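Side-chain contacts in Non-ribosomal peptide synthetase (Methanobrevibacter ruminantium, PDB 6VTJ), which joins a peptide carrier domain to a reductase domain and probably releases the carrier-bound product by NAD(P)H-dependent reduction of its thioester: residues A[213-218]-A[371-376]; A[460-463]-A[468-471]. All coordinates share one frame; numbering follows the deposited sequence.

Interaction 1 of 2, residues A[213-218]-A[371-376]; sequences TVINSA and KGILAL
Ile215 on strand 213-216 and Ile373 on helix 366-376 mark the nearest backbone approach, with their CA atoms 9.0 Å apart, a spacing filled by branched aliphatic side chains. Ile215 carries the strand's side of the contact and uses both of its branches. With CG2 set anti to the backbone N and CG1 beside it (chi1 -54°), the two branches diverge toward different residues of the helix. The chain continues from CG1 in an extended form (chi2 -168°), which sends CD1 out to Leu374 CD2 at 4.0 Å. The shorter branch ends in CG2, 4.3 Å from Ile373 CG2; both meetings are methyl against methyl, the second slightly longer. Ile373 directs its CB at the strand, whereas Leu374 turns to the contact mainly through its CD2 methyl; the side chains of Ile215 and Leu374 cross at about a right angle. Isoleucine suits the strand, whose extended backbone accommodates branching at CB, and it offers two separate hydrophobic ends from one position. Around these three residues, Ile215 also packs on Val129 of the neighbouring strand, and Ile373 on Leu138 and Ile142 of helix 137-149, so helices 137-149 and 366-376 share a hydrophobic layer beside the mixed, mainly parallel sheet, as expected of a Rossmann-type domain. The backbone of Ile215 is meanwhile hydrogen-bonded to Leu130 within the sheet. All three touching residues are buried and entirely aliphatic at their points of contact, which implies that between these two segments the contact rests on exclusion of water and dispersion, with no directional bond to set the register.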
ATOM      1  N   THR A 213      -1.947   8.431  22.030  1.00 35.83           N
ATOM      2  CA  THR A 213      -1.510   7.520  20.979  1.00 29.91           C
ATOM      3  C   THR A 213      -1.562   8.223  19.635  1.00 30.36           C
ATOM      4  O   THR A 213      -2.600   8.783  19.284  1.00 30.70           O
ATOM      5  CB  THR A 213      -2.393   6.280  20.903  1.00 30.24           C
ATOM      6  OG1 THR A 213      -2.531   5.669  22.197  1.00 34.11           O
ATOM      7  CG2 THR A 213      -1.799   5.289  19.905  1.00 30.33           C
ATOM      8  N   VAL A 214      -0.466   8.172  18.876  1.00 29.88           N
ATOM      9  CA  VAL A 214      -0.480   8.569  17.472  1.00 30.46           C
ATOM     10  C   VAL A 214      -0.711   7.319  16.633  1.00 23.95           C
ATOM     11  O   VAL A 214      -0.054   6.305  16.843  1.00 28.88           O
ATOM     12  CB  VAL A 214       0.828   9.261  17.072  1.00 26.86           C
ATOM     13  CG1 VAL A 214       0.768   9.637  15.601  1.00 23.55           C
ATOM     14  CG2 VAL A 214       1.073  10.497  17.933  1.00 29.31           C
ATOM     15  N   ILE A 215      -1.683   7.365  15.736  1.00 22.17           N
ATOM     16  CA  ILE A 215      -1.873   6.333  14.721  1.00 25.50           C
ATOM     17  C   ILE A 215      -1.597   6.969  13.365  1.00 24.65           C
ATOM     18  O   ILE A 215      -2.345   7.848  12.904  1.00 26.44           O
ATOM     19  CB  ILE A 215      -3.270   5.707  14.788  1.00 25.25           C
ATOM     20  CG1 ILE A 215      -3.537   5.207  16.221  1.00 25.82           C
ATOM     21  CG2 ILE A 215      -3.361   4.570  13.792  1.00 24.12           C
ATOM     22  CD1 ILE A 215      -4.754   4.309  16.371  1.00 23.89           C
ATOM     23  N   ASN A 216      -0.500   6.533  12.733  1.00 26.84           N
ATOM     24  CA  ASN A 216      -0.017   7.115  11.484  1.00 23.79           C
ATOM     25  C   ASN A 216      -0.420   6.211  10.332  1.00 22.32           C
ATOM     26  O   ASN A 216       0.273   5.240   9.995  1.00 23.69           O
ATOM     27  CB  ASN A 216       1.489   7.329  11.504  1.00 24.59           C
ATOM     28  CG  ASN A 216       1.929   8.195  10.341  1.00 29.11           C
ATOM     29  OD1 ASN A 216       1.536   9.357  10.254  1.00 31.45           O
ATOM     30  ND2 ASN A 216       2.673   7.621   9.411  1.00 27.10           N
ATOM     31  N   SER A 217      -1.581   6.513   9.752  1.00 24.47           N
ATOM     32  CA  SER A 217      -2.042   5.831   8.558  1.00 23.27           C
ATOM     33  C   SER A 217      -1.904   6.692   7.316  1.00 24.21           C
ATOM     34  O   SER A 217      -2.168   6.202   6.221  1.00 26.03           O
ATOM     35  CB  SER A 217      -3.497   5.370   8.719  1.00 23.68           C
ATOM     36  OG  SER A 217      -4.383   6.456   8.511  1.00 29.32           O
ATOM     37  N   ALA A 218      -1.487   7.956   7.447  1.00 25.96           N
ATOM     38  CA  ALA A 218      -1.189   8.746   6.263  1.00 25.62           C
ATOM     39  C   ALA A 218      -0.030   8.106   5.527  1.00 27.26           C
ATOM     40  O   ALA A 218       0.994   7.779   6.136  1.00 25.29           O
ATOM     41  CB  ALA A 218      -0.830  10.189   6.623  1.00 23.66           C
ATOM     42  N   LYS A 371     -10.703  -2.325  13.070  1.00 25.04           N
ATOM     43  CA  LYS A 371     -10.905  -2.962  14.373  1.00 29.93           C
ATOM     44  C   LYS A 371      -9.621  -3.607  14.887  1.00 25.29           C
ATOM     45  O   LYS A 371      -9.282  -3.478  16.067  1.00 27.82           O
ATOM     46  CB  LYS A 371     -12.005  -4.018  14.296  1.00 25.51           C
ATOM     47  CG  LYS A 371     -13.401  -3.479  14.085  1.00 32.71           C
ATOM     48  CD  LYS A 371     -14.408  -4.596  14.246  1.00 35.10           C
ATOM     49  CE  LYS A 371     -15.703  -4.306  13.513  1.00 48.22           C
ATOM     50  NZ  LYS A 371     -16.677  -5.423  13.737  1.00 47.98           N
ATOM     51  N   GLY A 372      -8.901  -4.315  14.020  1.00 22.71           N
ATOM     52  CA  GLY A 372      -7.684  -4.974  14.452  1.00 25.93           C
ATOM     53  C   GLY A 372      -6.570  -4.008  14.804  1.00 25.92           C
ATOM     54  O   GLY A 372      -5.751  -4.298  15.683  1.00 25.38           O
ATOM     55  N   ILE A 373      -6.518  -2.856  14.126  1.00 24.68           N
ATOM     56  CA  ILE A 373      -5.524  -1.840  14.469  1.00 24.84           C
ATOM     57  C   ILE A 373      -5.807  -1.296  15.856  1.00 25.32           C
ATOM     58  O   ILE A 373      -4.904  -1.159  16.694  1.00 27.57           O
ATOM     59  CB  ILE A 373      -5.508  -0.725  13.412  1.00 22.66           C
ATOM     60  CG1 ILE A 373      -4.755  -1.209  12.173  1.00 23.84           C
ATOM     61  CG2 ILE A 373      -4.873   0.547  13.962  1.00 24.87           C
ATOM     62  CD1 ILE A 373      -5.099  -0.421  10.929  1.00 23.34           C
ATOM     63  N   LEU A 374      -7.078  -1.006  16.128  1.00 23.37           N
ATOM     64  CA  LEU A 374      -7.435  -0.505  17.446  1.00 26.05           C
ATOM     65  C   LEU A 374      -7.155  -1.535  18.531  1.00 24.74           C
ATOM     66  O   LEU A 374      -6.733  -1.173  19.634  1.00 27.46           O
ATOM     67  CB  LEU A 374      -8.900  -0.084  17.461  1.00 27.02           C
ATOM     68  CG  LEU A 374      -9.167   1.162  16.629  1.00 26.38           C
ATOM     69  CD1 LEU A 374     -10.601   1.638  16.854  1.00 31.69           C
ATOM     70  CD2 LEU A 374      -8.167   2.269  16.954  1.00 25.79           C
ATOM     71  N   ALA A 375      -7.372  -2.828  18.248  1.00 26.24           N
ATOM     72  CA  ALA A 375      -7.095  -3.846  19.270  1.00 22.29           C
ATOM     73  C   ALA A 375      -5.602  -3.999  19.509  1.00 23.95           C
ATOM     74  O   ALA A 375      -5.150  -4.076  20.656  1.00 25.31           O
ATOM     75  CB  ALA A 375      -7.706  -5.196  18.874  1.00 21.44           C
ATOM     76  N   LEU A 376      -4.815  -4.084  18.434  1.00 23.35           N
ATOM     77  CA  LEU A 376      -3.385  -4.300  18.583  1.00 24.06           C
ATOM     78  C   LEU A 376      -2.690  -3.102  19.208  1.00 26.86           C
ATOM     79  O   LEU A 376      -1.629  -3.273  19.814  1.00 24.64           O
ATOM     80  CB  LEU A 376      -2.763  -4.651  17.228  1.00 22.52           C
ATOM     81  CG  LEU A 376      -3.314  -5.974  16.671  1.00 23.96           C
ATOM     82  CD1 LEU A 376      -2.942  -6.188  15.200  1.00 22.89           C
ATOM     83  CD2 LEU A 376      -2.870  -7.167  17.526  1.00 25.35           C
TER

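Interaction 2 of 2, residues A[460-463]-A[468-471]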
ATOM      1  N   ASP A 460      -3.005 -15.290  16.611  1.00 24.13           N
ATOM      2  CA  ASP A 460      -3.241 -15.779  17.961  1.00 24.26           C
ATOM      3  C   ASP A 460      -3.520 -14.624  18.889  1.00 27.74           C
ATOM      4  O   ASP A 460      -4.478 -14.662  19.688  1.00 28.19           O
ATOM      5  CB  ASP A 460      -2.042 -16.577  18.465  1.00 27.94           C
ATOM      6  CG  ASP A 460      -1.901 -17.896  17.766  1.00 31.33           C
ATOM      7  OD1 ASP A 460      -2.906 -18.348  17.186  1.00 33.44           O
ATOM      8  OD2 ASP A 460      -0.789 -18.460  17.770  1.00 32.68           O
ATOM      9  N   ILE A 461      -2.719 -13.563  18.758  1.00 24.63           N
ATOM     10  CA  ILE A 461      -2.859 -12.439  19.663  1.00 26.12           C
ATOM     11  C   ILE A 461      -4.226 -11.810  19.464  1.00 24.23           C
ATOM     12  O   ILE A 461      -4.978 -11.595  20.424  1.00 23.10           O
ATOM     13  CB  ILE A 461      -1.706 -11.442  19.448  1.00 25.14           C
ATOM     14  CG1 ILE A 461      -0.392 -12.052  19.954  1.00 28.22           C
ATOM     15  CG2 ILE A 461      -1.986 -10.124  20.144  1.00 22.23           C
ATOM     16  CD1 ILE A 461       0.847 -11.128  19.813  1.00 25.26           C
ATOM     17  N   LEU A 462      -4.615 -11.619  18.200  1.00 24.79           N
ATOM     18  CA  LEU A 462      -5.913 -11.025  17.926  1.00 25.77           C
ATOM     19  C   LEU A 462      -7.008 -11.901  18.505  1.00 24.54           C
ATOM     20  O   LEU A 462      -7.965 -11.401  19.104  1.00 25.71           O
ATOM     21  CB  LEU A 462      -6.113 -10.856  16.423  1.00 23.97           C
ATOM     22  CG  LEU A 462      -5.443  -9.690  15.718  1.00 22.12           C
ATOM     23  CD1 LEU A 462      -5.454  -9.974  14.231  1.00 22.93           C
ATOM     24  CD2 LEU A 462      -6.214  -8.439  16.027  1.00 22.84           C
ATOM     25  N   HIS A 463      -6.849 -13.219  18.391  1.00 22.82           N
ATOM     26  CA  HIS A 463      -7.895 -14.079  18.911  1.00 28.10           C
ATOM     27  C   HIS A 463      -7.986 -13.944  20.424  1.00 29.45           C
ATOM     28  O   HIS A 463      -9.086 -13.827  20.984  1.00 29.17           O
ATOM     29  CB  HIS A 463      -7.655 -15.522  18.517  1.00 28.35           C
ATOM     30  CG  HIS A 463      -8.648 -16.451  19.128  1.00 33.42           C
ATOM     31  ND1 HIS A 463      -9.879 -16.697  18.559  1.00 30.93           N
ATOM     32  CD2 HIS A 463      -8.617 -17.152  20.288  1.00 31.83           C
ATOM     33  CE1 HIS A 463     -10.553 -17.535  19.329  1.00 37.18           C
ATOM     34  NE2 HIS A 463      -9.813 -17.822  20.386  1.00 31.79           N
ATOM     35  N   ASP A 468     -11.509 -12.391  15.530  1.00 26.84           N
ATOM     36  CA  ASP A 468     -11.260 -13.375  14.483  1.00 28.88           C
ATOM     37  C   ASP A 468     -11.567 -12.729  13.134  1.00 30.91           C
ATOM     38  O   ASP A 468     -12.451 -11.867  13.034  1.00 31.76           O
ATOM     39  CB  ASP A 468     -12.125 -14.641  14.656  1.00 25.89           C
ATOM     40  CG  ASP A 468     -11.562 -15.627  15.679  1.00 33.28           C
ATOM     41  OD1 ASP A 468     -10.591 -15.310  16.363  1.00 32.08           O
ATOM     42  OD2 ASP A 468     -12.096 -16.758  15.793  1.00 44.92           O
ATOM     43  N   TRP A 469     -10.833 -13.141  12.080  1.00 26.75           N
ATOM     44  CA  TRP A 469     -11.141 -12.535  10.779  1.00 27.71           C
ATOM     45  C   TRP A 469     -12.363 -13.207  10.145  1.00 26.98           C
ATOM     46  O   TRP A 469     -12.476 -14.431  10.169  1.00 29.56           O
ATOM     47  CB  TRP A 469      -9.954 -12.650   9.827  1.00 27.56           C
ATOM     48  CG  TRP A 469      -8.803 -11.694  10.107  1.00 26.38           C
ATOM     49  CD1 TRP A 469      -7.689 -11.952  10.859  1.00 25.27           C
ATOM     50  CD2 TRP A 469      -8.668 -10.350   9.639  1.00 25.28           C
ATOM     51  NE1 TRP A 469      -6.871 -10.848  10.882  1.00 26.28           N
ATOM     52  CE2 TRP A 469      -7.445  -9.858  10.121  1.00 27.78           C
ATOM     53  CE3 TRP A 469      -9.457  -9.516   8.837  1.00 27.50           C
ATOM     54  CZ2 TRP A 469      -6.998  -8.562   9.841  1.00 23.79           C
ATOM     55  CZ3 TRP A 469      -9.011  -8.223   8.565  1.00 25.54           C
ATOM     56  CH2 TRP A 469      -7.793  -7.766   9.065  1.00 25.86           C
ATOM     57  N   PRO A 470     -13.286 -12.441   9.553  1.00 27.21           N
ATOM     58  CA  PRO A 470     -14.393 -13.071   8.834  1.00 25.32           C
ATOM     59  C   PRO A 470     -13.930 -13.596   7.493  1.00 28.16           C
ATOM     60  O   PRO A 470     -13.140 -12.959   6.794  1.00 31.63           O
ATOM     61  CB  PRO A 470     -15.401 -11.930   8.649  1.00 27.59           C
ATOM     62  CG  PRO A 470     -14.608 -10.707   8.669  1.00 30.00           C
ATOM     63  CD  PRO A 470     -13.393 -10.968   9.553  1.00 27.03           C
ATOM     64  N   GLU A 471     -14.461 -14.752   7.118  1.00 29.23           N
ATOM     65  CA  GLU A 471     -14.089 -15.364   5.853  1.00 30.31           C
ATOM     66  C   GLU A 471     -14.565 -14.511   4.685  1.00 28.38           C
ATOM     67  O   GLU A 471     -15.668 -13.960   4.700  1.00 28.38           O
ATOM     68  CB  GLU A 471     -14.688 -16.759   5.752  1.00 28.29           C
ATOM     69  CG  GLU A 471     -14.093 -17.718   6.747  1.00 41.15           C
ATOM     70  CD  GLU A 471     -13.803 -19.078   6.151  1.00 53.87           C
ATOM     71  OE1 GLU A 471     -12.600 -19.416   6.011  1.00 53.82           O
ATOM     72  OE2 GLU A 471     -14.782 -19.802   5.828  1.00 53.47           O
TER
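The imidazole of His463 meets the carboxylate of Asp468 at its ring edge, and the two flat groups are nearly coplanar, their planes 30° apart. His463 ND1 donates to Asp468 OD1 at 2.7 Å, and the bond is close to straight (167° at the hydrogen). OD1 lies 6° out of the ring plane and receives the N-H through its syn lone pair, on the side of the other oxygen. Swinging CG anti to the backbone N (chi1 175°) lays the histidine alongside the aspartate, the two side chains pointing the same way. The nearby carboxylate would tend to stabilise a positively charged imidazole. Both residues are exposed and touch a crystal neighbour, which may influence their pose. On the buried side, Leu462 CD1 comes obliquely to the indole of Trp469, 3.7 Å from NE1, while Phe467 packs edge-to-face with that same indole. Leucine, branched at CG, can carry a methyl out from the helix to the indole, and tryptophan offers a broad surface that also reaches Tyr368 and Val369 on helix 366-376. A polar bond outside thus joins an apolar contact inside: a His-carboxylate hydrogen bond between the end of helix 456-464 and the loop that follows it.

In the fold
Helix 366-376 joins the two contacts, whose centres lie about 16 Å apart. Interaction 1 uses its Ile373 and Leu374, whereas interaction 2 meets it through Gly372 and Leu376: Leu376 CG is 3.9 Å from Leu462 CD2, and Leu376 CD2 is 4.0 Å from Ile461 CG2. Gly372, lacking a side chain, lets Leu462 CD2 come to 4.1 Å from its CA. Layers therefore follow one another from strand 213-216 through helix 366-376 to helix 456-464. Neither contact contains a residue of the 4'-phosphopantetheine pocket, but the chain leaving strand 213-216 goes on to Val221, Lys222, His223 and Tyr224, which line it together with Ser46 of the carrier domain.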